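Local coordinates for beta-lactamase Mb2281c (Mycobacterium bovis, PDB 3I7J), which probably acts as a serine hydrolase of the beta-lactamase family, named for the ring-opening hydrolysis of beta-lactam antibiotics, at residues Gly69-Val72 and Arg73-Leu76; Ser100-Gly103 and Phe104-Leu107; Val46-Ala49 and Ala50-Ala53. One frame throughout, in Å; residues are numbered along the deposited sequence.

Contact 1: Gly69-Val72 and Arg73-Leu76; sequences GSTV and RHLL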
ATOM      1  N   GLY A  69      17.561  17.146   6.281  1.00 17.33           N
ATOM      2  CA  GLY A  69      18.239  15.933   5.871  1.00  9.58           C
ATOM      3  C   GLY A  69      17.268  14.891   5.343  1.00 14.68           C
ATOM      4  O   GLY A  69      17.677  13.828   4.888  1.00 21.26           O
ATOM      5  N   SER A  70      15.977  15.187   5.403  1.00 13.26           N
ATOM      6  CA  SER A  70      14.970  14.249   4.913  1.00 17.11           C
ATOM      7  C   SER A  70      14.556  14.629   3.483  1.00 14.34           C
ATOM      8  O   SER A  70      14.609  15.803   3.110  1.00 16.47           O
ATOM      9  CB  SER A  70      13.756  14.257   5.851  1.00 15.11           C
ATOM     10  OG  SER A  70      12.688  13.482   5.329  1.00 17.12           O
ATOM     11  N   THR A  71      14.160  13.637   2.688  1.00 11.75           N
ATOM     12  CA  THR A  71      13.747  13.865   1.302  1.00 10.62           C
ATOM     13  C   THR A  71      12.432  13.135   1.004  1.00 14.62           C
ATOM     14  O   THR A  71      11.887  12.433   1.857  1.00 11.80           O
ATOM     15  CB  THR A  71      14.811  13.357   0.293  1.00 14.25           C
ATOM     16  OG1 THR A  71      14.896  11.929   0.357  1.00 12.36           O
ATOM     17  CG2 THR A  71      16.196  13.950   0.607  1.00  8.96           C
ATOM     18  N   VAL A  72      11.922  13.311  -0.208  1.00 10.41           N
ATOM     19  CA  VAL A  72      10.706  12.637  -0.624  1.00 10.61           C
ATOM     20  C   VAL A  72      10.883  11.119  -0.432  1.00 14.16           C
ATOM     21  O   VAL A  72       9.978  10.449   0.071  1.00  8.99           O
ATOM     22  CB  VAL A  72      10.374  12.998  -2.107  1.00 13.28           C
ATOM     23  CG1 VAL A  72       9.322  12.059  -2.682  1.00  9.40           C
ATOM     24  CG2 VAL A  72       9.853  14.443  -2.165  1.00  8.78           C
ATOM     25  N   ARG A  73      12.053  10.586  -0.789  1.00  9.60           N
ATOM     26  CA  ARG A  73      12.324   9.154  -0.641  1.00 13.97           C
ATOM     27  C   ARG A  73      12.219   8.677   0.813  1.00 15.25           C
ATOM     28  O   ARG A  73      11.744   7.569   1.060  1.00 15.62           O
ATOM     29  CB  ARG A  73      13.718   8.790  -1.174  1.00 12.78           C
ATOM     30  CG  ARG A  73      13.973   7.275  -1.257  1.00 12.87           C
ATOM     31  CD  ARG A  73      15.464   6.948  -1.335  1.00 15.31           C
ATOM     32  NE  ARG A  73      16.116   7.674  -2.417  1.00 24.85           N
ATOM     33  CZ  ARG A  73      16.090   7.306  -3.692  1.00 25.10           C
ATOM     34  NH1 ARG A  73      15.448   6.201  -4.056  1.00 32.39           N
ATOM     35  NH2 ARG A  73      16.695   8.055  -4.608  1.00 20.30           N
ATOM     36  N   HIS A  74      12.679   9.495   1.765  1.00  9.08           N
ATOM     37  CA  HIS A  74      12.611   9.128   3.181  1.00 11.51           C
ATOM     38  C   HIS A  74      11.159   9.091   3.631  1.00 10.99           C
ATOM     39  O   HIS A  74      10.772   8.260   4.454  1.00 14.20           O
ATOM     40  CB  HIS A  74      13.343  10.132   4.088  1.00 11.00           C
ATOM     41  CG  HIS A  74      14.825  10.185   3.886  1.00 10.42           C
ATOM     42  ND1 HIS A  74      15.410  10.861   2.837  1.00 10.89           N
ATOM     43  CD2 HIS A  74      15.846   9.694   4.632  1.00 11.79           C
ATOM     44  CE1 HIS A  74      16.726  10.789   2.945  1.00  7.01           C
ATOM     45  NE2 HIS A  74      17.015  10.087   4.027  1.00 13.03           N
ATOM     46  N   LEU A  75      10.356  10.013   3.113  1.00  8.65           N
ATOM     47  CA  LEU A  75       8.952  10.055   3.491  1.00  4.57           C
ATOM     48  C   LEU A  75       8.220   8.818   2.985  1.00 11.33           C
ATOM     49  O   LEU A  75       7.441   8.207   3.720  1.00 11.87           O
ATOM     50  CB  LEU A  75       8.302  11.326   2.958  1.00  1.93           C
ATOM     51  CG  LEU A  75       8.937  12.594   3.537  1.00 14.42           C
ATOM     52  CD1 LEU A  75       8.346  13.820   2.837  1.00  8.21           C
ATOM     53  CD2 LEU A  75       8.667  12.659   5.045  1.00  6.80           C
ATOM     54  N   LEU A  76       8.490   8.441   1.739  1.00 13.01           N
ATOM     55  CA  LEU A  76       7.864   7.273   1.125  1.00 14.81           C
ATOM     56  C   LEU A  76       8.246   5.961   1.803  1.00 12.96           C
ATOM     57  O   LEU A  76       7.424   5.045   1.912  1.00 12.67           O
ATOM     58  CB  LEU A  76       8.251   7.206  -0.357  1.00 14.24           C
ATOM     59  CG  LEU A  76       7.553   8.199  -1.295  1.00 12.76           C
ATOM     60  CD1 LEU A  76       8.286   8.303  -2.630  1.00  6.24           C
ATOM     61  CD2 LEU A  76       6.123   7.742  -1.503  1.00 13.09           C
TER
HETATM   62  O   HOH W   1      16.797  10.626  -1.026  1.00 24.55           O

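Contact 2: Ser100-Gly103 and Phe104-Leu107; sequences SNYG and FTVL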
ATOM      1  N   SER A 100       5.023   5.886   9.608  1.00 15.02           N
ATOM      2  CA  SER A 100       4.477   7.190   9.970  1.00  7.29           C
ATOM      3  C   SER A 100       3.355   7.705   9.081  1.00 13.55           C
ATOM      4  O   SER A 100       3.468   7.703   7.852  1.00  9.41           O
ATOM      5  CB  SER A 100       5.595   8.235   9.994  1.00 12.43           C
ATOM      6  OG  SER A 100       5.067   9.530  10.226  1.00  9.67           O
ATOM      7  N   ASN A 101       2.265   8.135   9.713  1.00 12.82           N
ATOM      8  CA  ASN A 101       1.143   8.715   8.982  1.00 11.41           C
ATOM      9  C   ASN A 101       1.523  10.145   8.611  1.00 16.24           C
ATOM     10  O   ASN A 101       1.331  10.559   7.474  1.00 11.40           O
ATOM     11  CB  ASN A 101      -0.120   8.780   9.843  1.00 16.70           C
ATOM     12  CG  ASN A 101      -0.851   7.446   9.942  1.00 22.25           C
ATOM     13  OD1 ASN A 101      -1.782   7.315  10.729  1.00 24.95           O
ATOM     14  ND2 ASN A 101      -0.442   6.463   9.143  1.00 11.29           N
ATOM     15  N   TYR A 102       2.065  10.894   9.573  1.00  8.95           N
ATOM     16  CA  TYR A 102       2.428  12.279   9.315  1.00 18.70           C
ATOM     17  C   TYR A 102       3.488  12.382   8.222  1.00 13.53           C
ATOM     18  O   TYR A 102       3.554  13.386   7.511  1.00 12.99           O
ATOM     19  CB  TYR A 102       2.895  12.972  10.604  1.00 14.37           C
ATOM     20  CG  TYR A 102       3.087  14.467  10.443  1.00 11.27           C
ATOM     21  CD1 TYR A 102       4.355  15.004  10.242  1.00 10.87           C
ATOM     22  CD2 TYR A 102       1.990  15.333  10.404  1.00 13.48           C
ATOM     23  CE1 TYR A 102       4.530  16.364   9.997  1.00 16.22           C
ATOM     24  CE2 TYR A 102       2.156  16.701  10.159  1.00 18.29           C
ATOM     25  CZ  TYR A 102       3.428  17.206   9.953  1.00 17.22           C
ATOM     26  OH  TYR A 102       3.609  18.546   9.683  1.00 21.83           O
ATOM     27  N   GLY A 103       4.309  11.344   8.088  1.00 13.36           N
ATOM     28  CA  GLY A 103       5.315  11.337   7.043  1.00  9.50           C
ATOM     29  C   GLY A 103       4.619  11.427   5.691  1.00  9.67           C
ATOM     30  O   GLY A 103       5.117  12.081   4.776  1.00 14.18           O
ATOM     31  N   PHE A 104       3.458  10.788   5.557  1.00  8.33           N
ATOM     32  CA  PHE A 104       2.733  10.836   4.295  1.00  7.23           C
ATOM     33  C   PHE A 104       2.008  12.161   4.110  1.00  4.83           C
ATOM     34  O   PHE A 104       1.738  12.566   2.981  1.00  8.11           O
ATOM     35  CB  PHE A 104       1.747   9.661   4.170  1.00 11.16           C
ATOM     36  CG  PHE A 104       2.284   8.499   3.364  1.00  3.32           C
ATOM     37  CD1 PHE A 104       3.558   7.991   3.615  1.00  9.56           C
ATOM     38  CD2 PHE A 104       1.517   7.913   2.361  1.00  2.20           C
ATOM     39  CE1 PHE A 104       4.067   6.916   2.879  1.00  4.79           C
ATOM     40  CE2 PHE A 104       2.013   6.834   1.615  1.00 10.08           C
ATOM     41  CZ  PHE A 104       3.291   6.340   1.878  1.00  8.31           C
ATOM     42  N   THR A 105       1.694  12.849   5.204  1.00 10.16           N
ATOM     43  CA  THR A 105       1.035  14.141   5.062  1.00 17.57           C
ATOM     44  C   THR A 105       2.059  15.134   4.535  1.00  6.25           C
ATOM     45  O   THR A 105       1.730  15.969   3.700  1.00 13.50           O
ATOM     46  CB  THR A 105       0.470  14.677   6.392  1.00 14.53           C
ATOM     47  OG1 THR A 105       1.539  14.825   7.326  1.00 47.75           O
ATOM     48  CG2 THR A 105      -0.563  13.727   6.957  1.00  3.22           C
ATOM     49  N   VAL A 106       3.297  15.053   5.024  1.00 11.55           N
ATOM     50  CA  VAL A 106       4.339  15.963   4.545  1.00  9.11           C
ATOM     51  C   VAL A 106       4.593  15.664   3.066  1.00 11.89           C
ATOM     52  O   VAL A 106       4.853  16.574   2.269  1.00 12.23           O
ATOM     53  CB  VAL A 106       5.659  15.824   5.349  1.00 12.29           C
ATOM     54  CG1 VAL A 106       6.715  16.792   4.792  1.00  5.32           C
ATOM     55  CG2 VAL A 106       5.406  16.157   6.818  1.00  4.61           C
ATOM     56  N   LEU A 107       4.488  14.387   2.707  1.00 12.17           N
ATOM     57  CA  LEU A 107       4.680  13.945   1.325  1.00 13.93           C
ATOM     58  C   LEU A 107       3.594  14.552   0.436  1.00 16.14           C
ATOM     59  O   LEU A 107       3.889  15.156  -0.596  1.00 11.47           O
ATOM     60  CB  LEU A 107       4.610  12.420   1.242  1.00 12.47           C
ATOM     61  CG  LEU A 107       4.670  11.812  -0.161  1.00 13.30           C
ATOM     62  CD1 LEU A 107       6.020  12.131  -0.789  1.00 10.94           C
ATOM     63  CD2 LEU A 107       4.475  10.299  -0.068  1.00 10.48           C
TER

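Contact 3: Val46-Ala49 and Ala50-Ala53; sequences VARA and AQVA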
ATOM      1  N   VAL A  46      -1.416   6.813  -2.500  1.00 10.68           N
ATOM      2  CA  VAL A  46      -0.690   8.068  -2.374  1.00 10.37           C
ATOM      3  C   VAL A  46       0.738   7.882  -2.868  1.00  9.61           C
ATOM      4  O   VAL A  46       1.292   8.762  -3.533  1.00  9.99           O
ATOM      5  CB  VAL A  46      -0.679   8.559  -0.901  1.00 12.55           C
ATOM      6  CG1 VAL A  46       0.204   9.792  -0.756  1.00  7.34           C
ATOM      7  CG2 VAL A  46      -2.100   8.880  -0.456  1.00  9.82           C
ATOM      8  N   ALA A  47       1.331   6.736  -2.545  1.00  4.99           N
ATOM      9  CA  ALA A  47       2.697   6.445  -2.980  1.00  7.37           C
ATOM     10  C   ALA A  47       2.788   6.433  -4.506  1.00 12.64           C
ATOM     11  O   ALA A  47       3.745   6.954  -5.082  1.00  5.91           O
ATOM     12  CB  ALA A  47       3.145   5.104  -2.434  1.00  5.50           C
ATOM     13  N   ARG A  48       1.794   5.838  -5.160  1.00  6.35           N
ATOM     14  CA  ARG A  48       1.817   5.777  -6.614  1.00  8.90           C
ATOM     15  C   ARG A  48       1.667   7.178  -7.192  1.00 10.62           C
ATOM     16  O   ARG A  48       2.241   7.499  -8.240  1.00 10.48           O
ATOM     17  CB  ARG A  48       0.706   4.873  -7.141  1.00  4.49           C
ATOM     18  CG  ARG A  48       0.869   4.509  -8.608  1.00  8.47           C
ATOM     19  CD  ARG A  48       2.167   3.764  -8.825  1.00 10.06           C
ATOM     20  NE  ARG A  48       2.017   2.657  -9.762  1.00  3.14           N
ATOM     21  CZ  ARG A  48       2.894   1.669  -9.871  1.00 13.48           C
ATOM     22  NH1 ARG A  48       2.695   0.699 -10.749  1.00 12.87           N
ATOM     23  NH2 ARG A  48       3.971   1.653  -9.090  1.00 11.27           N
ATOM     24  N   ALA A  49       0.891   8.011  -6.506  1.00  7.84           N
ATOM     25  CA  ALA A  49       0.688   9.388  -6.939  1.00  7.90           C
ATOM     26  C   ALA A  49       2.013  10.148  -6.809  1.00 17.13           C
ATOM     27  O   ALA A  49       2.369  10.948  -7.681  1.00 14.46           O
ATOM     28  CB  ALA A  49      -0.391  10.050  -6.090  1.00  6.63           C
ATOM     29  N   ALA A  50       2.746   9.889  -5.723  1.00 11.38           N
ATOM     30  CA  ALA A  50       4.042  10.542  -5.505  1.00 10.15           C
ATOM     31  C   ALA A  50       5.074  10.056  -6.533  1.00  8.21           C
ATOM     32  O   ALA A  50       5.985  10.793  -6.908  1.00  6.03           O
ATOM     33  CB  ALA A  50       4.549  10.268  -4.090  1.00  5.76           C
ATOM     34  N   GLN A  51       4.923   8.808  -6.967  1.00  8.43           N
ATOM     35  CA  GLN A  51       5.810   8.228  -7.959  1.00 12.45           C
ATOM     36  C   GLN A  51       5.552   8.894  -9.311  1.00 11.87           C
ATOM     37  O   GLN A  51       6.487   9.195 -10.053  1.00 15.66           O
ATOM     38  CB  GLN A  51       5.576   6.725  -8.065  1.00 11.53           C
ATOM     39  CG  GLN A  51       6.180   5.922  -6.919  1.00 11.07           C
ATOM     40  CD  GLN A  51       5.551   4.548  -6.794  1.00 12.89           C
ATOM     41  OE1 GLN A  51       5.163   3.947  -7.792  1.00 14.33           O
ATOM     42  NE2 GLN A  51       5.451   4.043  -5.570  1.00  7.28           N
ATOM     43  N   VAL A  52       4.283   9.128  -9.627  1.00  8.35           N
ATOM     44  CA  VAL A  52       3.935   9.782 -10.876  1.00  8.48           C
ATOM     45  C   VAL A  52       4.497  11.208 -10.852  1.00 16.38           C
ATOM     46  O   VAL A  52       5.010  11.692 -11.858  1.00 13.97           O
ATOM     47  CB  VAL A  52       2.397   9.846 -11.085  1.00  9.57           C
ATOM     48  CG1 VAL A  52       2.071  10.681 -12.323  1.00  6.30           C
ATOM     49  CG2 VAL A  52       1.838   8.434 -11.254  1.00  3.10           C
ATOM     50  N   ALA A  53       4.404  11.874  -9.699  1.00 13.35           N
ATOM     51  CA  ALA A  53       4.908  13.240  -9.560  1.00 10.13           C
ATOM     52  C   ALA A  53       6.416  13.321  -9.827  1.00 14.94           C
ATOM     53  O   ALA A  53       6.897  14.285 -10.435  1.00 13.20           O
ATOM     54  CB  ALA A  53       4.592  13.785  -8.176  1.00 12.54           C
TER

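Contact 1: Gly69-Val72 and Arg73-Leu76
T71 and H74 meet at the start of helix 72-76, where the threonine hydroxyl lies in the plane of the imidazole at its edge: T71 OG1 and H74 ND1 share a hydrogen bond of 2.7 Å. With chi1 at 67°, T71 holds OG1 between its own N and carbonyl carbon, facing the histidine. H74 turns its ring back toward the preceding loop, CG lying beside its backbone N (chi1 -66°). The ring is further fixed from one face, over which S70 CA sits in a CH-pi contact, 4.2 Å from the centroid of the H74 ring; G69 O lies over that face too, and F182 meets the imidazole with its plane inclined by about 40°. T71 OG1 is also hydrogen-bonded to L61 O, and a water 2.7 Å from T71 OG1 leads on to a weak bond from R73 NE, whose guanidinium reaches Q181 through NH1. Apart from the close T71-H74 bond, the side of G69, R73 and the water is the looser one, with G69 exposed and R73 partly so. The opposite character belongs to V72, L75 and L76, all buried. V72 and L76 lie side by side, V72 CG1 being 3.9 Å from L76 CD1, and their packing continues onto L107 of helix 101-115. L75 sets its CG 3.4 Å from T71 O and touches V106. Nearby, S70 OG is buried but satisfied by A65 O. Backbone bonds complete the turn: L75 N donates to T71 O at 3.1 Å and L76 N to V72 O at 3.0 Å. The whole is typical of a helix N-terminus, with a threonine in the N-cap position tied through its side chain to the third residue of the helix.

Contact 2: Ser100-Gly103 and Phe104-Leu107
The ring of Y102 carries the hydroxyl of T105 over one face, offset toward the rim, with T105 OG1 3.2 Å from Y102 CD2; V106 approaches the same ring obliquely, its CG2 3.3 Å from Y102 CE1. The second flat group, the F104 ring, has L107 CD2 over the centre of one face and G103 C at its edge, while the imidazole of H78 meets it nearly parallel. Y102 holds CG anti to its backbone N (chi1 -171°), which carries the phenol across the side chain of T105 at about a right angle and obliquely past V106. T105 OG1 donates to Y102 O, at a modelled length so short that its exact value is doubtful. Y102 O also takes V106 N at 3.0 Å, nearly straight. The preceding carbonyl, N101 O, accepts two amides, T105 N at 3.2 Å in the carbonyl plane and F104 N at 2.9 Å from well above it. At the beginning of the helix S100 OG receives G103 N at 2.9 Å and is also bonded to A83 O, so this buried hydroxyl has two partners. F104 and L107 face helix 42-56, touching V46 and A50, whereas V106 packs on L75 of helix 72-76. These features are those of a serine N-cap with its capping bond, opening helix 101-115. The N-cap also falls inside a Y99-S100-N101 sequence consistent with the YxN motif of serine beta-lactamases and penicillin-binding proteins, where N101 would lie beside K43 of the probable SxxK motif.

Contact 3: Val46-Ala49 and Ala50-Ala53
R48 and Q51, one turn apart on helix 42-56, join through their side chains: R48 NH2 donates to Q51 OE1 at 2.9 Å. The donor approaches in the plane of the amide carbonyl, while the oxygen lies at the edge of the guanidinium, somewhat tilted out of its plane; the two flat groups stand 72° apart. The same oxygen rests 3.2 Å from R48 CD, so the aliphatic part of the arginine shares in the contact. R48 reaches this position by bending: its chain leaves the helix with CG anti to the backbone N, then turns at chi2 (61°) and again at chi3, bringing the guanidinium back to the amide of Q51. Q51 instead runs extended beyond CG, and its CG passes 3.2 Å from A47 O. Further along, V52 lays CG2 3.2 Å from R48 O.

Beneath these side chains the backbone provides a regular alpha-helical frame, with A50 N bonded to V46 O at 2.9 Å, V52 N to R48 O at 3.0 Å and A53 N to A49 O at 3.0 Å. In the second shell, D162 forms a salt bridge with R48 NE and probably balances much of the buried charge, while L202 O takes Q51 NE2 and so fixes which way the amide faces. The apolar side chains serve other neighbours, V46 touching both F119 and F104. Helix 42-56 thus packs against helices 101-115 and 119-131 through its alanines and valines, and against helices 153-164 and 171-177 at its polar pair, with V169 and F204 filling in from loops.

In the fold
Contacts 2 and 3 are mainly buried, whereas contact 1 keeps one flank toward solvent and uses a water there. Their three helices converge: L75 CD2 of contact 1 comes within 3.6 Å of G103 O of contact 2, and L76 also packs on A47 and A50 of contact 3. Contacts 1 and 2 both open a helix with a hydroxyl residue as N-cap, yet the serine accepts a backbone amide and the threonine bonds a histidine side chain. Contact 3, mid-helix, needs no cap; its chemistry is a buried arginine-glutamine bond on one side and alanine and valine packing toward neighbouring helices on others.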